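Local structure of flagellar basal body rod modification protein (Helicobacter pylori 26695, 4ZZF) at residues A10-S15 and L125-M130; S26-F31 and K66-F71; F30-I35 and A92-D97. The protein is probably required for assembly of the flagellar hook, perhaps as a scaffold, and is represented here by a fragment that includes its FlgD Ig-like domain. All blocks are in the same frame, centred on the assembly; numbering follows the deposited sequence.

Contact 1 (A10-S15 and L125-M130); sequences AETDVS and LRMGEM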
# COMPACT_ATOMS: atom_id res chain seq x y z
N ALA A 10 -13.17 2.17 -5.58
CA ALA A 10 -13.22 3.54 -6.10
C ALA A 10 -14.67 3.91 -6.40
O ALA A 10 -15.42 3.09 -6.92
CB ALA A 10 -12.36 3.69 -7.34
N GLU A 11 -15.05 5.12 -6.01
CA GLU A 11 -16.28 5.74 -6.46
C GLU A 11 -15.88 6.74 -7.57
O GLU A 11 -15.00 7.56 -7.33
CB GLU A 11 -17.01 6.47 -5.31
CG GLU A 11 -17.34 5.63 -4.09
CD GLU A 11 -18.60 4.80 -4.28
OE1 GLU A 11 -19.41 5.12 -5.18
OE2 GLU A 11 -18.77 3.80 -3.55
N THR A 12 -16.47 6.66 -8.75
CA THR A 12 -16.14 7.65 -9.79
C THR A 12 -17.35 8.51 -10.15
O THR A 12 -18.48 8.19 -9.77
CB THR A 12 -15.63 7.00 -11.08
OG1 THR A 12 -16.73 6.49 -11.83
CG2 THR A 12 -14.65 5.89 -10.78
N ASP A 13 -17.12 9.61 -10.87
CA ASP A 13 -18.24 10.47 -11.28
C ASP A 13 -18.93 9.97 -12.56
O ASP A 13 -19.75 10.67 -13.14
CB ASP A 13 -17.78 11.93 -11.46
CG ASP A 13 -16.67 12.09 -12.50
OD1 ASP A 13 -16.54 11.24 -13.41
OD2 ASP A 13 -15.92 13.08 -12.43
N VAL A 14 -18.59 8.76 -13.01
CA VAL A 14 -19.31 8.13 -14.11
C VAL A 14 -20.46 7.30 -13.56
O VAL A 14 -20.23 6.25 -12.97
CB VAL A 14 -18.39 7.22 -14.94
CG1 VAL A 14 -19.19 6.44 -15.97
CG2 VAL A 14 -17.28 8.04 -15.58
N SER A 15 -21.69 7.76 -13.74
CA SER A 15 -22.84 7.05 -13.18
C SER A 15 -23.84 6.55 -14.24
O SER A 15 -24.81 5.87 -13.90
CB SER A 15 -23.57 7.95 -12.19
OG SER A 15 -24.06 9.11 -12.85
N LEU A 125 -7.82 3.56 -14.48
CA LEU A 125 -8.23 2.52 -13.55
C LEU A 125 -9.00 1.43 -14.27
O LEU A 125 -9.97 1.72 -14.97
CB LEU A 125 -9.10 3.10 -12.44
CG LEU A 125 -8.56 4.26 -11.63
CD1 LEU A 125 -9.69 4.78 -10.72
CD2 LEU A 125 -7.37 3.78 -10.81
N ARG A 126 -8.60 0.18 -14.09
CA ARG A 126 -9.42 -0.91 -14.60
C ARG A 126 -10.37 -1.38 -13.52
O ARG A 126 -9.94 -1.84 -12.46
CB ARG A 126 -8.58 -2.08 -15.12
CG ARG A 126 -9.46 -3.23 -15.63
CD ARG A 126 -8.72 -4.56 -15.73
NE ARG A 126 -7.60 -4.49 -16.67
CZ ARG A 126 -7.73 -4.51 -18.00
NH1 ARG A 126 -8.95 -4.59 -18.55
NH2 ARG A 126 -6.65 -4.45 -18.78
N MET A 127 -11.66 -1.28 -13.81
CA MET A 127 -12.74 -1.64 -12.89
C MET A 127 -13.74 -2.53 -13.61
O MET A 127 -14.67 -2.03 -14.24
CB MET A 127 -13.42 -0.38 -12.34
CG MET A 127 -12.45 0.60 -11.72
SD MET A 127 -13.16 2.20 -11.29
CE MET A 127 -14.58 1.69 -10.33
N GLY A 128 -13.55 -3.83 -13.51
CA GLY A 128 -14.35 -4.76 -14.28
C GLY A 128 -14.07 -4.50 -15.75
O GLY A 128 -12.92 -4.33 -16.14
N GLU A 129 -15.12 -4.44 -16.55
CA GLU A 129 -14.97 -4.14 -17.98
C GLU A 129 -14.70 -2.66 -18.27
O GLU A 129 -14.34 -2.32 -19.39
CB GLU A 129 -16.21 -4.60 -18.74
CG GLU A 129 -16.35 -6.11 -18.85
CD GLU A 129 -15.24 -6.73 -19.67
OE1 GLU A 129 -14.77 -6.06 -20.62
OE2 GLU A 129 -14.82 -7.87 -19.37
N MET A 130 -14.88 -1.79 -17.28
CA MET A 130 -14.70 -0.36 -17.53
C MET A 130 -13.24 0.06 -17.33
O MET A 130 -12.52 -0.46 -16.48
CB MET A 130 -15.61 0.48 -16.63
CG MET A 130 -17.09 0.16 -16.78
SD MET A 130 -18.15 1.22 -15.76
CE MET A 130 -17.66 2.84 -16.36

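Contact 2 (S26-F31 and K66-F71); sequences SFSLFF and KGYINF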
# COMPACT_ATOMS: atom_id res chain seq x y z
N SER A 26 -24.28 -3.43 -23.06
CA SER A 26 -23.58 -4.22 -22.07
C SER A 26 -23.13 -3.27 -20.97
O SER A 26 -22.69 -2.16 -21.26
CB SER A 26 -22.37 -4.94 -22.67
OG SER A 26 -22.79 -6.01 -23.49
N PHE A 27 -23.26 -3.70 -19.72
CA PHE A 27 -22.76 -2.92 -18.60
C PHE A 27 -22.43 -3.83 -17.42
O PHE A 27 -22.87 -4.98 -17.35
CB PHE A 27 -23.78 -1.84 -18.19
CG PHE A 27 -25.01 -2.40 -17.53
CD1 PHE A 27 -26.11 -2.78 -18.29
CD2 PHE A 27 -25.08 -2.55 -16.15
CE1 PHE A 27 -27.24 -3.30 -17.69
CE2 PHE A 27 -26.21 -3.07 -15.55
CZ PHE A 27 -27.29 -3.44 -16.31
N SER A 28 -21.66 -3.29 -16.48
CA SER A 28 -21.17 -4.06 -15.35
C SER A 28 -21.49 -3.36 -14.01
O SER A 28 -21.46 -2.12 -13.91
CB SER A 28 -19.67 -4.30 -15.54
OG SER A 28 -19.00 -4.40 -14.30
N LEU A 29 -21.85 -4.16 -13.01
CA LEU A 29 -22.12 -3.68 -11.67
C LEU A 29 -21.27 -4.43 -10.66
O LEU A 29 -21.07 -5.65 -10.77
CB LEU A 29 -23.60 -3.84 -11.31
CG LEU A 29 -24.56 -2.92 -12.03
CD1 LEU A 29 -26.00 -3.24 -11.60
CD2 LEU A 29 -24.22 -1.50 -11.73
N PHE A 30 -20.77 -3.72 -9.65
CA PHE A 30 -19.94 -4.37 -8.65
C PHE A 30 -20.74 -4.63 -7.37
O PHE A 30 -21.28 -3.69 -6.78
CB PHE A 30 -18.71 -3.51 -8.35
CG PHE A 30 -17.79 -4.10 -7.32
CD1 PHE A 30 -16.80 -4.99 -7.69
CD2 PHE A 30 -17.92 -3.76 -5.97
CE1 PHE A 30 -15.95 -5.53 -6.73
CE2 PHE A 30 -17.08 -4.30 -5.02
CZ PHE A 30 -16.09 -5.18 -5.41
N PHE A 31 -20.79 -5.90 -6.95
CA PHE A 31 -21.46 -6.26 -5.71
C PHE A 31 -20.45 -6.58 -4.61
O PHE A 31 -19.70 -7.55 -4.69
CB PHE A 31 -22.44 -7.42 -5.95
CG PHE A 31 -23.57 -7.05 -6.88
CD1 PHE A 31 -23.39 -7.11 -8.27
CD2 PHE A 31 -24.77 -6.58 -6.38
CE1 PHE A 31 -24.41 -6.74 -9.13
CE2 PHE A 31 -25.80 -6.21 -7.23
CZ PHE A 31 -25.62 -6.29 -8.62
N LYS A 66 -20.99 -12.49 -6.50
CA LYS A 66 -20.42 -11.25 -5.97
C LYS A 66 -19.35 -10.69 -6.90
O LYS A 66 -18.94 -11.35 -7.86
CB LYS A 66 -19.82 -11.47 -4.58
CG LYS A 66 -18.53 -12.27 -4.57
CD LYS A 66 -17.99 -12.45 -3.13
CE LYS A 66 -17.47 -11.13 -2.58
NZ LYS A 66 -17.12 -11.17 -1.13
N GLY A 67 -18.87 -9.48 -6.62
CA GLY A 67 -17.87 -8.85 -7.46
C GLY A 67 -18.53 -8.22 -8.68
O GLY A 67 -19.69 -7.81 -8.62
N TYR A 68 -17.79 -8.14 -9.78
CA TYR A 68 -18.31 -7.58 -11.02
C TYR A 68 -19.16 -8.60 -11.76
O TYR A 68 -18.73 -9.71 -12.02
CB TYR A 68 -17.16 -7.11 -11.93
CG TYR A 68 -16.47 -5.85 -11.46
CD1 TYR A 68 -17.08 -4.60 -11.59
CD2 TYR A 68 -15.20 -5.90 -10.91
CE1 TYR A 68 -16.44 -3.45 -11.17
CE2 TYR A 68 -14.55 -4.76 -10.49
CZ TYR A 68 -15.17 -3.54 -10.62
OH TYR A 68 -14.53 -2.42 -10.18
N ILE A 69 -20.38 -8.20 -12.10
CA ILE A 69 -21.26 -9.05 -12.90
C ILE A 69 -21.66 -8.28 -14.16
O ILE A 69 -21.98 -7.09 -14.09
CB ILE A 69 -22.51 -9.48 -12.10
CG1 ILE A 69 -22.09 -10.17 -10.80
CG2 ILE A 69 -23.40 -10.43 -12.91
CD1 ILE A 69 -23.26 -10.47 -9.86
N ASN A 70 -21.65 -8.95 -15.32
CA ASN A 70 -22.01 -8.28 -16.57
C ASN A 70 -23.47 -8.49 -16.93
O ASN A 70 -24.01 -9.58 -16.80
CB ASN A 70 -21.13 -8.76 -17.72
CG ASN A 70 -19.67 -8.60 -17.42
OD1 ASN A 70 -19.19 -7.49 -17.18
ND2 ASN A 70 -18.95 -9.71 -17.39
N PHE A 71 -24.11 -7.42 -17.36
CA PHE A 71 -25.52 -7.46 -17.70
C PHE A 71 -25.73 -6.90 -19.09
O PHE A 71 -24.83 -6.27 -19.66
CB PHE A 71 -26.35 -6.67 -16.69
CG PHE A 71 -26.20 -7.14 -15.27
CD1 PHE A 71 -27.02 -8.14 -14.77
CD2 PHE A 71 -25.25 -6.58 -14.43
CE1 PHE A 71 -26.91 -8.56 -13.45
CE2 PHE A 71 -25.12 -6.99 -13.12
CZ PHE A 71 -25.95 -7.98 -12.63
O HOH W 1 -17.20 -6.27 -15.49

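Contact 3 (F30-I35 and A92-D97); sequences FFDEKI and AEYNLD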
# COMPACT_ATOMS: atom_id res chain seq x y z
N PHE A 30 -20.77 -3.72 -9.65
CA PHE A 30 -19.94 -4.37 -8.65
C PHE A 30 -20.74 -4.63 -7.37
O PHE A 30 -21.28 -3.69 -6.78
CB PHE A 30 -18.71 -3.51 -8.35
CG PHE A 30 -17.79 -4.10 -7.32
CD1 PHE A 30 -16.80 -4.99 -7.69
CD2 PHE A 30 -17.92 -3.76 -5.97
CE1 PHE A 30 -15.95 -5.53 -6.73
CE2 PHE A 30 -17.08 -4.30 -5.02
CZ PHE A 30 -16.09 -5.18 -5.41
N PHE A 31 -20.79 -5.90 -6.95
CA PHE A 31 -21.46 -6.26 -5.71
C PHE A 31 -20.45 -6.58 -4.61
O PHE A 31 -19.70 -7.55 -4.69
CB PHE A 31 -22.44 -7.42 -5.95
CG PHE A 31 -23.57 -7.05 -6.88
CD1 PHE A 31 -23.39 -7.11 -8.27
CD2 PHE A 31 -24.77 -6.58 -6.38
CE1 PHE A 31 -24.41 -6.74 -9.13
CE2 PHE A 31 -25.80 -6.21 -7.23
CZ PHE A 31 -25.62 -6.29 -8.62
N ASP A 32 -20.45 -5.73 -3.58
CA ASP A 32 -19.51 -5.82 -2.46
C ASP A 32 -19.67 -7.09 -1.63
O ASP A 32 -18.73 -7.53 -0.98
CB ASP A 32 -19.68 -4.59 -1.58
CG ASP A 32 -19.62 -3.30 -2.38
OD1 ASP A 32 -20.60 -2.99 -3.11
OD2 ASP A 32 -18.59 -2.61 -2.32
N GLU A 33 -20.88 -7.64 -1.65
CA GLU A 33 -21.25 -8.86 -0.94
C GLU A 33 -21.93 -9.78 -1.92
O GLU A 33 -22.56 -9.30 -2.87
CB GLU A 33 -22.23 -8.58 0.20
CG GLU A 33 -21.68 -7.92 1.42
CD GLU A 33 -22.75 -7.79 2.48
OE1 GLU A 33 -23.84 -8.41 2.31
OE2 GLU A 33 -22.53 -7.04 3.47
N LYS A 34 -21.87 -11.09 -1.66
CA LYS A 34 -22.67 -12.05 -2.41
C LYS A 34 -24.14 -11.67 -2.38
O LYS A 34 -24.69 -11.40 -1.32
CB LYS A 34 -22.51 -13.46 -1.84
CG LYS A 34 -21.21 -14.13 -2.19
CD LYS A 34 -21.24 -15.60 -1.81
CE LYS A 34 -19.94 -16.27 -2.26
NZ LYS A 34 -19.98 -17.76 -2.10
N ILE A 35 -24.79 -11.67 -3.53
CA ILE A 35 -26.23 -11.41 -3.56
C ILE A 35 -26.98 -12.54 -2.85
O ILE A 35 -26.75 -13.72 -3.12
CB ILE A 35 -26.74 -11.29 -5.00
CG1 ILE A 35 -26.06 -10.11 -5.69
CG2 ILE A 35 -28.23 -11.13 -5.02
CD1 ILE A 35 -26.26 -10.11 -7.17
N ALA A 92 -28.50 -0.39 -8.53
CA ALA A 92 -29.05 -1.66 -8.07
C ALA A 92 -29.24 -1.65 -6.56
O ALA A 92 -28.57 -0.92 -5.83
CB ALA A 92 -28.15 -2.82 -8.48
N GLU A 93 -30.16 -2.48 -6.11
CA GLU A 93 -30.40 -2.68 -4.69
C GLU A 93 -30.41 -4.16 -4.44
O GLU A 93 -30.95 -4.91 -5.25
CB GLU A 93 -31.73 -2.06 -4.27
CG GLU A 93 -31.70 -0.55 -4.22
CD GLU A 93 -32.85 0.01 -3.43
OE1 GLU A 93 -34.00 -0.43 -3.69
OE2 GLU A 93 -32.61 0.84 -2.51
N TYR A 94 -29.82 -4.59 -3.33
CA TYR A 94 -29.76 -6.02 -3.02
C TYR A 94 -29.47 -6.22 -1.53
O TYR A 94 -28.99 -5.30 -0.86
CB TYR A 94 -28.71 -6.72 -3.88
CG TYR A 94 -27.29 -6.31 -3.52
CD1 TYR A 94 -26.83 -5.03 -3.78
CD2 TYR A 94 -26.43 -7.21 -2.91
CE1 TYR A 94 -25.53 -4.65 -3.45
CE2 TYR A 94 -25.13 -6.84 -2.58
CZ TYR A 94 -24.69 -5.56 -2.84
OH TYR A 94 -23.41 -5.19 -2.50
N ASN A 95 -29.83 -7.40 -1.03
CA ASN A 95 -29.58 -7.80 0.36
C ASN A 95 -30.22 -6.87 1.38
O ASN A 95 -29.53 -6.17 2.10
CB ASN A 95 -28.08 -7.90 0.62
CG ASN A 95 -27.45 -9.05 -0.14
OD1 ASN A 95 -28.11 -9.68 -0.96
ND2 ASN A 95 -26.18 -9.33 0.12
N LEU A 96 -31.55 -6.87 1.41
CA LEU A 96 -32.30 -6.08 2.38
C LEU A 96 -31.90 -6.47 3.79
O LEU A 96 -31.85 -7.66 4.12
CB LEU A 96 -33.80 -6.29 2.17
CG LEU A 96 -34.76 -5.80 3.25
CD1 LEU A 96 -34.78 -4.29 3.26
CD2 LEU A 96 -36.17 -6.35 3.01
N ASP A 97 -31.60 -5.48 4.62
CA ASP A 97 -31.21 -5.77 5.99
C ASP A 97 -32.41 -5.77 6.94
O ASP A 97 -33.25 -4.88 6.88
CB ASP A 97 -30.15 -4.78 6.47
CG ASP A 97 -29.70 -5.05 7.90
OD1 ASP A 97 -28.84 -5.93 8.10
OD2 ASP A 97 -30.21 -4.40 8.82
O HOH W 2 -22.94 -2.55 -2.10

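Contact 1 (A10-S15 and L125-M130)
Two methionines of segment 125-130 reach across to segment 10-15 and make most of this contact. The Met127 SD meets Thr12 CG2 at 4.0 Å, the two side chains approaching tip to tip, while its methyl turns toward the start of the segment. That turn comes from a bend at the last torsion (chi3 52°), which sets CE 3.8 Å from Ala10 O and also near Ala10 CB. Leu125 CD1 closes this buried end against Ala10 CB at 4.4 Å.

The other end is looser and partly exposed. Here Met130, bent in the same way, touches Val14 through a single pair of methyls, CE to CG1 at 3.9 Å. The small total of 189 Å² buried between the segments and the 10.2 Å between the strand axes show that side chains, not backbones, bridge the gap. Val14 is held by an ST turn: its backbone N donates to Thr12 OG1 (3.2 Å, 155° at the hydrogen), and the same hydroxyl is also hydrogen-bonded to Gly109 O. In the other segment, a type II' turn from Met127 to Met130 links strands 122-127 and 130-133.

At 99° the two strands run almost perpendicular, as members of different sheets. Strand 9-12 pairs with 137-141, whose Phe140 also packs on Ala10; strand 122-127 is the middle of a three-stranded antiparallel sheet, and Met127 additionally rests on Tyr68 of strand 67-73.

Contact 2 (S26-F31 and K66-F71)
Phe30 turns the edge of its ring to the face of Tyr68 in an edge-to-face pair, with centroids 4.8 Å apart and planes at 63°. Its CD1 sits over the centre of the tyrosine ring. The first torsions explain the meeting: Phe30 CG lies opposite its own backbone N (chi1 -180°), whereas Tyr68 CG lies beside its N, bringing the ring back over the neighbouring strand. Ser28 OG approaches the same ring obliquely, 3.3 Å from Tyr68 CD1, and a water joins that hydroxyl to Asn70 OD1, to which it donates.

The other face of this antiparallel pair carries Phe27, Leu29, Phe31, Ile69 and Phe71. Phe27 and Phe71 have planes 24° apart, yet so offset that little of one ring lies over the other; the closer meeting is a CH-pi contact, Phe71 CB standing over the Phe27 face at 3.8 Å from its centroid. Phe31 comes from the opposite direction and puts CE1 at the edge of the Phe71 ring, 4.0 Å from CZ, while Ile69 CD1 meets Phe31 CD1 obliquely at 3.7 Å.

Six backbone hydrogen bonds lock the register, from Phe27 with Phe71 through Leu29 with Ile69 to Phe31 with Gly67; the shortest is Phe71 N to Phe27 O, 2.7 Å. The apolar face also packs on Ile44 of strand 43-47 and on strand 86-94, as in a beta sandwich. Chemically, then, the ladder fixes the strand alignment, the phenylalanine-rich face supplies hydrophobic core, and the opposite face mixes the Phe30-Tyr68 pair with polar groups, Ser28 and Asn70 sharing a water and Tyr68 OH bonded to Glu112 O.

Contact 3 (F30-I35 and A92-D97)
One face of the Tyr94 ring receives Phe31, whose CD2 stands 3.5 Å above the plane and over its centre. The rings form an edge-to-face pair, planes at 81° and centroids 4.8 Å apart, with Tyr94 CG lying in plane at the phenylalanine edge. Ile35 CD1 of the same segment lies over one face of Phe31, 3.8 Å above the plane and over its centre, so that Ile35, Phe31 and Tyr94 each touch the other two. Ile35 also sends CG1 obliquely to Tyr94 CD2, and Ala92 CB adds an oblique contact to Phe31 CZ.

Tyr94 enters this group because its CG sits between the backbone N and the carbonyl carbon (chi1 69°), which lays the ring alongside segment 30-35 and carries the hydroxyl to Asp32. There the backbone N of Asp32 makes a weak hydrogen bond to Tyr94 OH (3.2 Å, 123° at the hydrogen). A water makes the firmer link, accepting from Tyr94 OH at 2.7 Å and donating to Asp32 OD1 at 2.6 Å. The carboxylate and phenol planes are nearly coplanar, and Asp32 OD2 has a salt bridge with Arg110.

Beyond the ring, Asn95 grips the loop after strand 25-31. Its ND2 gives Lys34 O a nearly straight bond of 2.9 Å, with the acceptor in the amide plane, and a weak one to Glu33 OE1. Asn95 OD1 accepts from Asp36 N, so the single amide reads both a carbonyl and an N-H of this loop. The chemistry is therefore graded: apolar ring packing between strands 25-31 and 86-94 in the interior gives way to a hydrated hydroxyl-carboxylate link, while the asparagine amide ties down the loop that follows strand 25-31.

Contacts 2 and 3 lie within the FlgD Ig-like range and share Phe30 and Phe31 on strand 25-31; Leu29 CD1 also touches Ala92 CB, 3.8 Å away, joining their apolar sides. Contact 2 is a paired-strand contact, partly buried, and rests on a backbone ladder; contact 3, also largely buried, relies on side-chain rings and an amide holding a loop. Contact 1 is buried too but has neither ladder nor ring stack, and makes few contacts, mostly between apolar side-chain atoms of different sheets. It meets contact 2 where Met127 and Gly128 pack on Tyr68, and stays about 7 Å from contact 3 at the nearest atoms, on the other side of the chain's centre.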